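Local atomic coordinates of sesquisabinene B synthase 2 (Santalum album, PDB entry 6A2A), a protein that probably converts farnesyl diphosphate to the sesquiterpene sesquisabinene B, using magnesium or manganese ions, as a member of the plant terpene synthase family. Residues 216-221 / 532-537; 502-507 / 527-532; 341-346 / 352-357; 332-335 / 339-342; 62-67 / 238-243. All blocks are in the same frame, centred on the assembly; numbering follows the deposited sequence.

Contact 1 (216-221 / 532-537); sequences HWRTIR and SHFFYQ
Trp217 and His533 carry this contact as an offset stack, their planes only 8° apart and the six-membered ring of Trp217 centred 4.4 Å from the His533 imidazole. The imidazole lies toward the rim of the indole, where His533 CE1 comes within 3.4 Å of Trp217 CE3. Trp217 CB sits over the same imidazole in a CH-pi contact, 4.1 Å from its centroid. One residue on, Arg218 NH1 lies 3.9 Å from Phe534 CE1, and Thr219 CG2 rests 4.0 Å from Phe534 CB. With CG anti to the backbone N (chi1 -175°), Phe534 turns its ring edge to Arg218 NH1. In the second shell, His533 NE2 is hydrogen-bonded to Trp504 NE1, which probably fixes the rotation of the imidazole, while the carbonyls of His209 and Leu213 hold the Arg218 guanidinium. Trp217 O is buried here without a polar partner. Thr219 OG1 N-caps helix 220-232 through Tyr222 N, and the contact joins that helix start to helix 521-535 in the alpha-helical terpene synthase fold, with His533 about 10 Å, side chain to side chain, from Asn460, a magnesium-binding residue of this enzyme, although no metal is bound to this chain.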
# COMPACT_ATOMS: atom_id res chain seq x y z
N HIS A 216 -25.23 -25.29 -8.15
CA HIS A 216 -23.88 -25.79 -8.36
C HIS A 216 -23.06 -24.75 -9.15
O HIS A 216 -21.84 -24.78 -9.05
CB HIS A 216 -23.93 -27.12 -9.12
CG HIS A 216 -22.63 -27.84 -9.19
ND1 HIS A 216 -21.90 -28.15 -8.07
CD2 HIS A 216 -21.98 -28.41 -10.24
CE1 HIS A 216 -20.83 -28.86 -8.42
NE2 HIS A 216 -20.87 -29.08 -9.72
N TRP A 217 -23.72 -23.94 -9.97
CA TRP A 217 -23.03 -22.96 -10.86
C TRP A 217 -22.96 -21.55 -10.22
O TRP A 217 -22.41 -20.63 -10.82
CB TRP A 217 -23.75 -22.93 -12.21
CG TRP A 217 -23.54 -24.16 -13.04
CD1 TRP A 217 -22.91 -25.31 -12.67
CD2 TRP A 217 -23.99 -24.35 -14.38
NE1 TRP A 217 -22.95 -26.22 -13.69
CE2 TRP A 217 -23.55 -25.63 -14.77
CE3 TRP A 217 -24.65 -23.56 -15.30
CZ2 TRP A 217 -23.81 -26.11 -16.03
CZ3 TRP A 217 -24.87 -24.03 -16.57
CH2 TRP A 217 -24.51 -25.32 -16.91
N ARG A 218 -23.48 -21.35 -9.03
CA ARG A 218 -23.51 -20.03 -8.40
C ARG A 218 -22.33 -19.87 -7.46
O ARG A 218 -21.80 -20.85 -6.90
CB ARG A 218 -24.87 -19.82 -7.69
CG ARG A 218 -26.03 -19.64 -8.66
CD ARG A 218 -27.41 -19.47 -7.96
NE ARG A 218 -28.43 -19.07 -8.88
CZ ARG A 218 -28.64 -17.81 -9.28
NH1 ARG A 218 -27.83 -16.84 -8.90
NH2 ARG A 218 -29.64 -17.56 -10.10
N THR A 219 -22.01 -18.63 -7.16
CA THR A 219 -20.99 -18.33 -6.21
C THR A 219 -21.50 -18.57 -4.80
O THR A 219 -22.72 -18.52 -4.53
CB THR A 219 -20.46 -16.89 -6.25
OG1 THR A 219 -21.40 -15.97 -5.68
CG2 THR A 219 -20.07 -16.43 -7.65
N ILE A 220 -20.58 -18.86 -3.95
CA ILE A 220 -20.96 -19.05 -2.49
C ILE A 220 -21.44 -17.73 -1.88
O ILE A 220 -22.51 -17.69 -1.30
CB ILE A 220 -19.83 -19.65 -1.65
CG1 ILE A 220 -19.45 -21.01 -2.21
CG2 ILE A 220 -20.25 -19.79 -0.20
CD1 ILE A 220 -18.09 -21.52 -1.71
N ARG A 221 -20.69 -16.66 -2.07
CA ARG A 221 -20.88 -15.47 -1.25
C ARG A 221 -22.12 -14.71 -1.69
O ARG A 221 -22.90 -14.24 -0.83
CB ARG A 221 -19.66 -14.54 -1.29
CG ARG A 221 -19.80 -13.35 -0.35
CD ARG A 221 -19.93 -13.80 1.10
NE ARG A 221 -19.92 -12.62 1.96
CZ ARG A 221 -20.12 -12.62 3.28
NH1 ARG A 221 -20.29 -13.78 3.94
NH2 ARG A 221 -20.17 -11.46 3.91
N SER A 532 -17.83 -16.60 -13.25
CA SER A 532 -18.13 -16.29 -14.63
C SER A 532 -19.63 -16.45 -14.93
O SER A 532 -20.23 -15.61 -15.60
CB SER A 532 -17.28 -17.12 -15.58
OG SER A 532 -15.92 -16.77 -15.37
N HIS A 533 -20.20 -17.51 -14.45
CA HIS A 533 -21.63 -17.72 -14.68
C HIS A 533 -22.42 -16.56 -14.07
O HIS A 533 -23.37 -16.06 -14.73
CB HIS A 533 -22.20 -19.00 -14.01
CG HIS A 533 -21.87 -20.29 -14.69
ND1 HIS A 533 -22.32 -20.60 -15.93
CD2 HIS A 533 -21.11 -21.32 -14.28
CE1 HIS A 533 -21.92 -21.81 -16.23
NE2 HIS A 533 -21.15 -22.25 -15.27
N PHE A 534 -22.02 -16.16 -12.87
CA PHE A 534 -22.81 -15.19 -12.13
C PHE A 534 -22.69 -13.81 -12.77
O PHE A 534 -23.72 -13.07 -12.88
CB PHE A 534 -22.37 -15.14 -10.68
CG PHE A 534 -23.24 -14.25 -9.84
CD1 PHE A 534 -24.58 -14.54 -9.68
CD2 PHE A 534 -22.67 -13.20 -9.17
CE1 PHE A 534 -25.36 -13.76 -8.84
CE2 PHE A 534 -23.46 -12.41 -8.34
CZ PHE A 534 -24.79 -12.71 -8.19
N PHE A 535 -21.49 -13.45 -13.20
CA PHE A 535 -21.23 -12.09 -13.68
C PHE A 535 -21.47 -11.93 -15.19
O PHE A 535 -21.44 -10.78 -15.70
CB PHE A 535 -19.82 -11.62 -13.24
CG PHE A 535 -19.78 -11.21 -11.81
CD1 PHE A 535 -20.49 -10.09 -11.37
CD2 PHE A 535 -19.15 -12.00 -10.87
CE1 PHE A 535 -20.53 -9.76 -10.02
CE2 PHE A 535 -19.17 -11.67 -9.52
CZ PHE A 535 -19.83 -10.54 -9.11
N TYR A 536 -21.65 -13.01 -15.94
CA TYR A 536 -21.99 -12.90 -17.39
C TYR A 536 -23.33 -13.59 -17.71
O TYR A 536 -23.47 -14.27 -18.70
CB TYR A 536 -20.79 -13.45 -18.18
CG TYR A 536 -19.50 -12.78 -17.79
CD1 TYR A 536 -19.24 -11.44 -18.07
CD2 TYR A 536 -18.50 -13.48 -17.15
CE1 TYR A 536 -18.05 -10.83 -17.69
CE2 TYR A 536 -17.32 -12.89 -16.76
CZ TYR A 536 -17.10 -11.55 -16.99
OH TYR A 536 -15.90 -11.01 -16.59
N GLN A 537 -24.33 -13.45 -16.85
CA GLN A 537 -25.61 -13.99 -17.17
C GLN A 537 -26.12 -13.37 -18.48
O GLN A 537 -25.99 -12.16 -18.73
CB GLN A 537 -26.57 -13.79 -16.01
CG GLN A 537 -26.19 -14.63 -14.81
CD GLN A 537 -27.12 -14.42 -13.65
OE1 GLN A 537 -28.28 -14.84 -13.71
NE2 GLN A 537 -26.59 -13.85 -12.58

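Contact 2 (502-507 / 527-532); sequences MWWKRL and NVVRGS
The Trp504 indole meets Val529 and Arg530 in different ways: Val529 CG1 approaches it obliquely, 3.6 Å from CZ2, whereas Arg530 NE stands at the ring edge, 4.1 Å from CH2. Leu507 CD1, one turn further along the same helix, lies 4.0 Å above one face, and the opposite face is stacked against Trp217. The Arg530 guanidinium is inclined 37° to the indole plane. Its NH1 donates to Asn527 OD1 at 3.0 Å, a bond that lies in the guanidinium plane, and its NE is bound to the carbonyl of His216. These contacts lie within the antiparallel pair of helices 489-510 and 521-535 of the alpha-helical terpene synthase fold; the axes of the two short segments stay 12.6 Å apart and cross at -154°, so the long indole does most of the spanning. An alanine in place of Trp504 would probably open a gap beside Val529 CG1 and leave His533 NE2 without its hydrogen-bond mate. Val529 has CG1 anti to the backbone N (chi1 -179°), an orientation that sends CG1 to the indole and CG2 to Leu507, whose CD1 it meets tip to tip at 4.1 Å. The adjacent residues Trp503 and Val528 both pack on helix 447-462, which carries Asn460, a magnesium-binding residue of this enzyme, here without its metal.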
# COMPACT_ATOMS: atom_id res chain seq x y z
N MET A 502 -20.50 -30.20 -20.69
CA MET A 502 -19.42 -31.23 -20.80
C MET A 502 -18.23 -30.89 -19.89
O MET A 502 -17.71 -31.73 -19.18
CB MET A 502 -18.97 -31.33 -22.26
CG MET A 502 -17.85 -32.35 -22.48
SD MET A 502 -16.13 -31.73 -22.34
CE MET A 502 -16.17 -30.57 -23.69
N TRP A 503 -17.71 -29.67 -19.97
CA TRP A 503 -16.51 -29.34 -19.18
C TRP A 503 -16.82 -29.33 -17.69
O TRP A 503 -16.00 -29.71 -16.90
CB TRP A 503 -15.90 -28.02 -19.67
CG TRP A 503 -15.12 -28.08 -20.94
CD1 TRP A 503 -15.42 -27.50 -22.13
CD2 TRP A 503 -13.87 -28.77 -21.13
NE1 TRP A 503 -14.46 -27.81 -23.08
CE2 TRP A 503 -13.51 -28.58 -22.48
CE3 TRP A 503 -13.09 -29.58 -20.32
CZ2 TRP A 503 -12.35 -29.13 -23.01
CZ3 TRP A 503 -11.97 -30.17 -20.86
CH2 TRP A 503 -11.59 -29.90 -22.16
N TRP A 504 -18.04 -28.93 -17.30
CA TRP A 504 -18.44 -29.10 -15.93
C TRP A 504 -18.41 -30.58 -15.51
O TRP A 504 -18.03 -30.87 -14.40
CB TRP A 504 -19.83 -28.48 -15.70
CG TRP A 504 -19.82 -27.13 -15.05
CD1 TRP A 504 -20.12 -25.96 -15.67
CD2 TRP A 504 -19.45 -26.79 -13.71
NE1 TRP A 504 -20.00 -24.92 -14.80
CE2 TRP A 504 -19.61 -25.39 -13.59
CE3 TRP A 504 -19.07 -27.51 -12.57
CZ2 TRP A 504 -19.40 -24.71 -12.40
CZ3 TRP A 504 -18.83 -26.83 -11.40
CH2 TRP A 504 -19.02 -25.45 -11.31
N LYS A 505 -18.90 -31.46 -16.34
CA LYS A 505 -18.82 -32.91 -16.03
C LYS A 505 -17.38 -33.36 -15.76
O LYS A 505 -17.09 -34.10 -14.82
CB LYS A 505 -19.45 -33.69 -17.18
CG LYS A 505 -20.98 -33.69 -17.21
CD LYS A 505 -21.49 -34.16 -18.53
CE LYS A 505 -22.98 -34.06 -18.66
NZ LYS A 505 -23.44 -34.57 -19.97
N ARG A 506 -16.45 -32.88 -16.57
CA ARG A 506 -15.03 -33.21 -16.36
C ARG A 506 -14.51 -32.61 -15.06
O ARG A 506 -13.80 -33.25 -14.31
CB ARG A 506 -14.26 -32.75 -17.61
CG ARG A 506 -14.81 -33.37 -18.88
CD ARG A 506 -13.85 -33.49 -20.06
NE ARG A 506 -13.02 -34.67 -19.90
CZ ARG A 506 -12.19 -35.11 -20.84
NH1 ARG A 506 -12.09 -34.48 -22.01
NH2 ARG A 506 -11.49 -36.20 -20.60
N LEU A 507 -14.79 -31.32 -14.76
CA LEU A 507 -14.48 -30.73 -13.48
C LEU A 507 -15.00 -31.54 -12.28
O LEU A 507 -14.28 -31.74 -11.31
CB LEU A 507 -15.14 -29.34 -13.44
CG LEU A 507 -14.40 -28.07 -13.78
CD1 LEU A 507 -15.15 -26.87 -13.19
CD2 LEU A 507 -12.94 -28.06 -13.37
N ASN A 527 -14.51 -22.13 -8.31
CA ASN A 527 -15.25 -20.92 -7.96
C ASN A 527 -15.02 -19.86 -9.04
O ASN A 527 -15.89 -19.04 -9.21
CB ASN A 527 -14.91 -20.48 -6.55
CG ASN A 527 -15.62 -21.33 -5.52
OD1 ASN A 527 -16.77 -21.67 -5.74
ND2 ASN A 527 -14.95 -21.68 -4.45
N VAL A 528 -13.86 -19.85 -9.75
CA VAL A 528 -13.76 -18.87 -10.88
C VAL A 528 -14.84 -19.14 -11.92
O VAL A 528 -15.31 -18.22 -12.59
CB VAL A 528 -12.36 -18.76 -11.55
CG1 VAL A 528 -11.35 -18.24 -10.58
CG2 VAL A 528 -11.88 -20.06 -12.15
N VAL A 529 -15.21 -20.39 -12.14
CA VAL A 529 -16.23 -20.72 -13.08
C VAL A 529 -17.58 -20.14 -12.62
O VAL A 529 -18.32 -19.53 -13.40
CB VAL A 529 -16.32 -22.22 -13.34
CG1 VAL A 529 -17.39 -22.51 -14.36
CG2 VAL A 529 -14.96 -22.81 -13.80
N ARG A 530 -17.86 -20.38 -11.36
CA ARG A 530 -19.13 -19.87 -10.76
C ARG A 530 -19.17 -18.34 -10.88
O ARG A 530 -20.23 -17.78 -11.24
CB ARG A 530 -19.19 -20.33 -9.31
CG ARG A 530 -19.47 -21.82 -9.16
CD ARG A 530 -19.10 -22.32 -7.77
NE ARG A 530 -19.60 -23.68 -7.65
CZ ARG A 530 -19.27 -24.52 -6.67
NH1 ARG A 530 -18.36 -24.19 -5.75
NH2 ARG A 530 -19.85 -25.72 -6.63
N GLY A 531 -18.04 -17.69 -10.60
CA GLY A 531 -17.95 -16.23 -10.82
C GLY A 531 -18.32 -15.86 -12.24
O GLY A 531 -19.03 -14.87 -12.45
N SER A 532 -17.83 -16.60 -13.25
CA SER A 532 -18.13 -16.29 -14.63
C SER A 532 -19.63 -16.45 -14.93
O SER A 532 -20.23 -15.61 -15.60
CB SER A 532 -17.28 -17.12 -15.58
OG SER A 532 -15.92 -16.77 -15.37

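Contact 3 (341-346 / 352-357)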
# COMPACT_ATOMS: atom_id res chain seq x y z
N SER A 341 13.65 -0.93 -19.72
CA SER A 341 14.55 0.12 -20.31
C SER A 341 13.84 1.02 -21.31
O SER A 341 14.09 2.21 -21.30
CB SER A 341 15.71 -0.53 -21.04
OG SER A 341 16.47 -1.26 -20.12
N LYS A 342 13.06 0.44 -22.21
CA LYS A 342 12.45 1.22 -23.30
C LYS A 342 11.06 1.73 -22.94
O LYS A 342 10.33 2.21 -23.84
CB LYS A 342 12.39 0.37 -24.57
CG LYS A 342 13.74 -0.16 -25.05
CD LYS A 342 13.60 -0.95 -26.33
CE LYS A 342 14.92 -1.27 -27.01
NZ LYS A 342 14.69 -2.17 -28.17
N ALA A 343 10.65 1.61 -21.66
CA ALA A 343 9.29 1.96 -21.32
C ALA A 343 8.96 3.41 -21.71
O ALA A 343 7.83 3.71 -22.12
CB ALA A 343 9.04 1.71 -19.84
N ASP A 344 9.90 4.32 -21.64
CA ASP A 344 9.59 5.70 -21.95
C ASP A 344 9.28 5.95 -23.44
O ASP A 344 8.80 7.02 -23.76
CB ASP A 344 10.74 6.64 -21.52
CG ASP A 344 10.76 6.91 -20.03
OD1 ASP A 344 9.77 6.60 -19.28
OD2 ASP A 344 11.77 7.48 -19.60
N GLN A 345 9.51 4.99 -24.32
CA GLN A 345 9.03 5.08 -25.74
C GLN A 345 7.49 5.00 -25.82
O GLN A 345 6.89 5.36 -26.86
CB GLN A 345 9.65 3.97 -26.57
CG GLN A 345 11.17 4.06 -26.71
CD GLN A 345 11.80 2.93 -27.50
OE1 GLN A 345 11.16 2.27 -28.31
NE2 GLN A 345 13.06 2.64 -27.20
N LEU A 346 6.81 4.54 -24.75
CA LEU A 346 5.35 4.45 -24.78
C LEU A 346 4.72 5.72 -24.21
O LEU A 346 5.13 6.25 -23.17
CB LEU A 346 4.90 3.21 -23.99
CG LEU A 346 5.33 1.85 -24.56
CD1 LEU A 346 5.18 0.75 -23.54
CD2 LEU A 346 4.57 1.51 -25.82
N MET A 352 1.86 3.73 -18.11
CA MET A 352 1.42 3.62 -16.67
C MET A 352 0.84 2.22 -16.41
O MET A 352 1.29 1.50 -15.48
CB MET A 352 0.51 4.77 -16.28
CG MET A 352 1.33 6.07 -16.06
SD MET A 352 0.35 7.50 -15.69
CE MET A 352 -0.44 6.95 -14.18
N PRO A 353 -0.08 1.73 -17.27
CA PRO A 353 -0.47 0.31 -17.14
C PRO A 353 0.70 -0.67 -17.20
O PRO A 353 0.74 -1.70 -16.48
CB PRO A 353 -1.41 0.10 -18.34
CG PRO A 353 -2.03 1.48 -18.56
CD PRO A 353 -0.86 2.40 -18.29
N LEU A 354 1.63 -0.46 -18.11
CA LEU A 354 2.74 -1.35 -18.26
C LEU A 354 3.54 -1.43 -16.96
O LEU A 354 3.88 -2.51 -16.46
CB LEU A 354 3.65 -0.89 -19.40
CG LEU A 354 4.98 -1.62 -19.54
CD1 LEU A 354 4.77 -3.06 -19.89
CD2 LEU A 354 5.84 -0.98 -20.61
N LEU A 355 3.91 -0.27 -16.45
CA LEU A 355 4.79 -0.25 -15.31
C LEU A 355 4.03 -0.68 -14.05
O LEU A 355 4.65 -1.23 -13.11
CB LEU A 355 5.37 1.15 -15.13
CG LEU A 355 6.42 1.56 -16.17
CD1 LEU A 355 6.82 3.02 -16.00
CD2 LEU A 355 7.62 0.64 -16.12
N THR A 356 2.72 -0.47 -14.01
CA THR A 356 1.95 -1.00 -12.88
C THR A 356 1.89 -2.53 -12.93
O THR A 356 2.01 -3.19 -11.91
CB THR A 356 0.58 -0.34 -12.80
OG1 THR A 356 0.73 1.07 -12.61
CG2 THR A 356 -0.24 -0.96 -11.68
N MET A 357 1.69 -3.12 -14.11
CA MET A 357 1.77 -4.55 -14.27
C MET A 357 3.11 -5.08 -13.76
O MET A 357 3.16 -6.05 -13.03
CB MET A 357 1.58 -4.95 -15.74
CG MET A 357 1.92 -6.43 -16.02
SD MET A 357 2.30 -6.66 -17.77
CE MET A 357 3.92 -5.90 -17.86
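Ala343, on the short 3-10 turn before helix 348-372, and Leu346, just after it, face Leu354 and Leu355 on that helix. The Ala343 methyl is a small bump that fits between the two leucine ends: its CB is 4.1 Å from Leu355 CD2 and 4.3 Å from Leu354 CD2. Leu354, with CG anti to the backbone N (chi1 171°), brings CD2 against Leu346 CD1 at 3.5 Å, tighter than usual for two methyls, with the side chains at about a right angle. Leu354 CD2 thus touches both loop residues, and no hydrogen bond crosses the interface. A bond of 2.9 Å from Leu346 N to Ala343 O closes the 3-10 turn and presents both residues to the helix. Arg351 secures the loop through a salt bridge to Asp344 and a hydrogen bond to Leu346 O. Around this apolar patch, Leu354 also packs on Phe331 and Ile334 of helix 325-337, Pro353 leans on helix 299-321, and Leu355 touches Tyr366 of the second subunit.

Contact 4 (332-335 / 339-342); sequences TDIT and DISK
Ile334 O accepts from Asp339 N, five residues on, over 3.3 Å at an N-H...O angle of 161°, so that the chain leaving helix 325-337 is tied back to its last turns. The Ile334 side chain fills the inside of this bend. Its CG2, anti to the backbone N, lies 3.4 Å from Asp339 O and 4.1 Å from Ile340 CG2, the two isoleucines crossing at about a right angle. The other branch ends in Ile334 CD1, which rests 4.0 Å from Lys342 C. Leu354 of helix 348-372 also packs on Ile334, and Ile340 touches Ile377 of the second subunit. Within 339-342, Asp339 OD1 forms an Asx turn by accepting from Ser341 N at 2.9 Å, almost in line with its C-O bond. Ser341 OG gives OD1 a second, shorter bond of 2.6 Å on the syn lone pair. Two donors on one oxygen, with a long, weak ion pair from Asp339 OD2 to Arg337, would be expected to favour the charged carboxylate.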
# COMPACT_ATOMS: atom_id res chain seq x y z
N THR A 332 4.44 -5.84 -25.40
CA THR A 332 4.58 -7.27 -25.33
C THR A 332 6.06 -7.64 -25.17
O THR A 332 6.44 -8.47 -24.35
CB THR A 332 3.97 -7.98 -26.54
OG1 THR A 332 2.57 -7.66 -26.60
CG2 THR A 332 4.13 -9.48 -26.50
N ASP A 333 6.92 -6.99 -25.92
CA ASP A 333 8.39 -7.29 -25.84
C ASP A 333 9.01 -6.95 -24.48
O ASP A 333 9.85 -7.72 -23.91
CB ASP A 333 9.09 -6.50 -26.96
CG ASP A 333 10.61 -6.64 -26.92
OD1 ASP A 333 11.11 -7.75 -26.97
OD2 ASP A 333 11.28 -5.58 -26.83
N ILE A 334 8.62 -5.82 -23.92
CA ILE A 334 9.11 -5.43 -22.58
C ILE A 334 8.67 -6.50 -21.58
O ILE A 334 9.46 -6.93 -20.73
CB ILE A 334 8.58 -4.04 -22.21
CG1 ILE A 334 9.38 -2.97 -22.97
CG2 ILE A 334 8.57 -3.80 -20.71
CD1 ILE A 334 8.77 -1.60 -22.90
N THR A 335 7.43 -6.94 -21.74
CA THR A 335 6.87 -7.90 -20.76
C THR A 335 7.63 -9.23 -20.90
O THR A 335 8.09 -9.81 -19.92
CB THR A 335 5.37 -8.06 -20.97
OG1 THR A 335 4.78 -6.78 -20.81
CG2 THR A 335 4.75 -9.08 -20.03
N ASP A 339 12.04 -6.23 -18.86
CA ASP A 339 13.06 -5.22 -18.98
C ASP A 339 12.44 -3.97 -19.41
O ASP A 339 12.00 -3.86 -20.54
CB ASP A 339 14.08 -5.69 -20.02
CG ASP A 339 15.17 -4.66 -20.29
OD1 ASP A 339 15.07 -3.47 -19.94
OD2 ASP A 339 16.15 -5.08 -20.95
N ILE A 340 12.35 -3.01 -18.49
CA ILE A 340 11.57 -1.80 -18.71
C ILE A 340 12.45 -0.64 -19.25
O ILE A 340 11.99 0.49 -19.24
CB ILE A 340 10.85 -1.37 -17.42
CG1 ILE A 340 11.82 -1.25 -16.24
CG2 ILE A 340 9.73 -2.36 -17.10
CD1 ILE A 340 11.32 -0.37 -15.14
N SER A 341 13.65 -0.93 -19.72
CA SER A 341 14.55 0.12 -20.31
C SER A 341 13.84 1.02 -21.31
O SER A 341 14.09 2.21 -21.30
CB SER A 341 15.71 -0.53 -21.04
OG SER A 341 16.47 -1.26 -20.12
N LYS A 342 13.06 0.44 -22.21
CA LYS A 342 12.45 1.22 -23.30
C LYS A 342 11.06 1.73 -22.94
O LYS A 342 10.33 2.21 -23.84
CB LYS A 342 12.39 0.37 -24.57
CG LYS A 342 13.74 -0.16 -25.05
CD LYS A 342 13.60 -0.95 -26.33
CE LYS A 342 14.92 -1.27 -27.01
NZ LYS A 342 14.69 -2.17 -28.17

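Contact 5 (62-67 / 238-243); sequences DKLKEE and NLTLLR
Leu64 and Thr240 meet where helix 55-73, in the N-terminal domain of the terpene synthase, crosses the N-capped start of helix 239-270; the segment axes come within 9.5 Å at a crossing angle of -135°. Leu64 CD2 lies 4.1 Å from Thr240 CG2. Its other methyl, CD1, touches Arg243 CB at 3.9 Å and also sits over one face of the Arg243 guanidinium, toward the rim. The arginine chain bends at chi3 (62°), which folds the flat group back over the leucine while NE forms a salt bridge to Glu565. An alanine at Leu64 would remove both methyls and would probably open a gap beside Thr240 and leave the guanidinium face without its apolar cover. Glu67 reaches the same threonine from one turn further on, OE2 lying 3.6 Å from Thr240 CG2; the methyl is turned there because it is anti to the backbone N. Asn238 OD1 caps the helix by accepting from Leu241 N at 3.0 Å. Leu241 itself starts away from segment 62-67 and packs on Val68 of helix 55-73, Phe84 and Thr87 of helix 78-90, and Tyr231 of helix 220-232.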
# COMPACT_ATOMS: atom_id res chain seq x y z
N ASP A 62 -19.82 -15.61 18.45
CA ASP A 62 -19.12 -16.81 18.96
C ASP A 62 -20.11 -17.75 19.68
O ASP A 62 -20.02 -18.97 19.57
CB ASP A 62 -17.98 -16.44 19.90
CG ASP A 62 -17.01 -15.43 19.27
OD1 ASP A 62 -16.25 -15.82 18.38
OD2 ASP A 62 -17.04 -14.24 19.66
N LYS A 63 -21.07 -17.14 20.39
CA LYS A 63 -22.05 -17.89 21.17
C LYS A 63 -22.98 -18.62 20.20
O LYS A 63 -23.19 -19.80 20.33
CB LYS A 63 -22.86 -17.00 22.11
CG LYS A 63 -23.92 -17.72 22.93
CD LYS A 63 -24.61 -16.85 23.97
CE LYS A 63 -26.12 -16.87 23.87
NZ LYS A 63 -26.65 -15.51 23.63
N LEU A 64 -23.48 -17.90 19.21
CA LEU A 64 -24.36 -18.52 18.24
C LEU A 64 -23.62 -19.56 17.39
O LEU A 64 -24.24 -20.55 17.00
CB LEU A 64 -25.01 -17.44 17.37
CG LEU A 64 -26.03 -16.55 18.06
CD1 LEU A 64 -26.80 -15.76 17.02
CD2 LEU A 64 -27.00 -17.35 18.93
N LYS A 65 -22.32 -19.40 17.14
CA LYS A 65 -21.57 -20.40 16.37
C LYS A 65 -21.63 -21.75 17.09
O LYS A 65 -21.87 -22.81 16.50
CB LYS A 65 -20.11 -20.00 16.15
CG LYS A 65 -19.33 -21.03 15.35
CD LYS A 65 -17.91 -20.64 14.96
CE LYS A 65 -17.18 -21.85 14.42
NZ LYS A 65 -15.91 -21.51 13.74
N GLU A 66 -21.41 -21.72 18.39
CA GLU A 66 -21.39 -22.95 19.15
C GLU A 66 -22.79 -23.57 19.17
O GLU A 66 -22.90 -24.77 19.09
CB GLU A 66 -20.86 -22.71 20.57
CG GLU A 66 -19.34 -22.62 20.64
CD GLU A 66 -18.62 -23.93 20.36
OE1 GLU A 66 -18.97 -24.94 21.01
OE2 GLU A 66 -17.73 -23.93 19.49
N GLU A 67 -23.84 -22.76 19.24
CA GLU A 67 -25.22 -23.28 19.18
C GLU A 67 -25.45 -23.95 17.83
O GLU A 67 -26.06 -24.98 17.78
CB GLU A 67 -26.27 -22.21 19.47
CG GLU A 67 -26.34 -21.81 20.93
CD GLU A 67 -27.26 -20.64 21.23
OE1 GLU A 67 -26.91 -19.83 22.10
OE2 GLU A 67 -28.31 -20.55 20.59
N ASN A 238 -34.98 -22.05 11.00
CA ASN A 238 -34.37 -22.08 12.32
C ASN A 238 -33.83 -20.68 12.61
O ASN A 238 -32.84 -20.24 11.96
CB ASN A 238 -33.25 -23.12 12.41
CG ASN A 238 -32.62 -23.28 13.77
OD1 ASN A 238 -32.08 -22.33 14.35
ND2 ASN A 238 -32.62 -24.49 14.30
N LEU A 239 -34.42 -20.01 13.62
CA LEU A 239 -34.08 -18.60 13.88
C LEU A 239 -32.65 -18.46 14.40
O LEU A 239 -32.07 -17.43 14.21
CB LEU A 239 -35.07 -17.96 14.87
CG LEU A 239 -36.48 -17.75 14.35
CD1 LEU A 239 -37.40 -17.27 15.47
CD2 LEU A 239 -36.50 -16.76 13.20
N THR A 240 -32.13 -19.41 15.13
CA THR A 240 -30.75 -19.34 15.63
C THR A 240 -29.77 -19.39 14.43
O THR A 240 -28.80 -18.66 14.38
CB THR A 240 -30.40 -20.50 16.56
OG1 THR A 240 -31.25 -20.54 17.71
CG2 THR A 240 -28.96 -20.45 17.01
N LEU A 241 -30.01 -20.33 13.54
CA LEU A 241 -29.15 -20.47 12.33
C LEU A 241 -29.25 -19.16 11.53
O LEU A 241 -28.22 -18.60 11.14
CB LEU A 241 -29.59 -21.67 11.49
CG LEU A 241 -28.81 -21.87 10.18
CD1 LEU A 241 -27.32 -21.99 10.46
CD2 LEU A 241 -29.29 -23.06 9.40
N LEU A 242 -30.48 -18.66 11.33
CA LEU A 242 -30.72 -17.45 10.57
C LEU A 242 -29.98 -16.29 11.23
O LEU A 242 -29.28 -15.53 10.54
CB LEU A 242 -32.22 -17.14 10.44
CG LEU A 242 -32.55 -15.80 9.77
CD1 LEU A 242 -32.10 -15.80 8.30
CD2 LEU A 242 -34.03 -15.45 9.87
N ARG A 243 -30.14 -16.14 12.55
CA ARG A 243 -29.50 -15.08 13.26
C ARG A 243 -27.97 -15.15 13.09
O ARG A 243 -27.32 -14.11 12.87
CB ARG A 243 -29.89 -15.14 14.75
CG ARG A 243 -31.29 -14.60 15.04
CD ARG A 243 -31.75 -14.91 16.47
NE ARG A 243 -30.89 -14.28 17.48
CZ ARG A 243 -30.50 -14.86 18.60
NH1 ARG A 243 -29.57 -14.29 19.36
NH2 ARG A 243 -30.98 -16.05 18.95

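Contacts 1 and 2 form the core: they share Ser532 and helix 521-535, their centres are 10 Å apart, and stacked aromatic rings with buried hydrogen bonds run from one into the other. Contacts 3 and 4 are closer still, 7 Å between centres, but lie far out at the boundary with the second subunit. Both fasten the loop between helices 325-337 and 348-372: contact 3, buried although peripheral, by aliphatic groups alone; contact 4, partly buried, by one backbone bond and an isoleucine, its carboxylate bonds internal to the loop. Contact 5 lies across the chain's centre, 52 Å and 55 Å from contacts 3 and 4 between centres, and mixes a buried leucine with charged side chains at its edges.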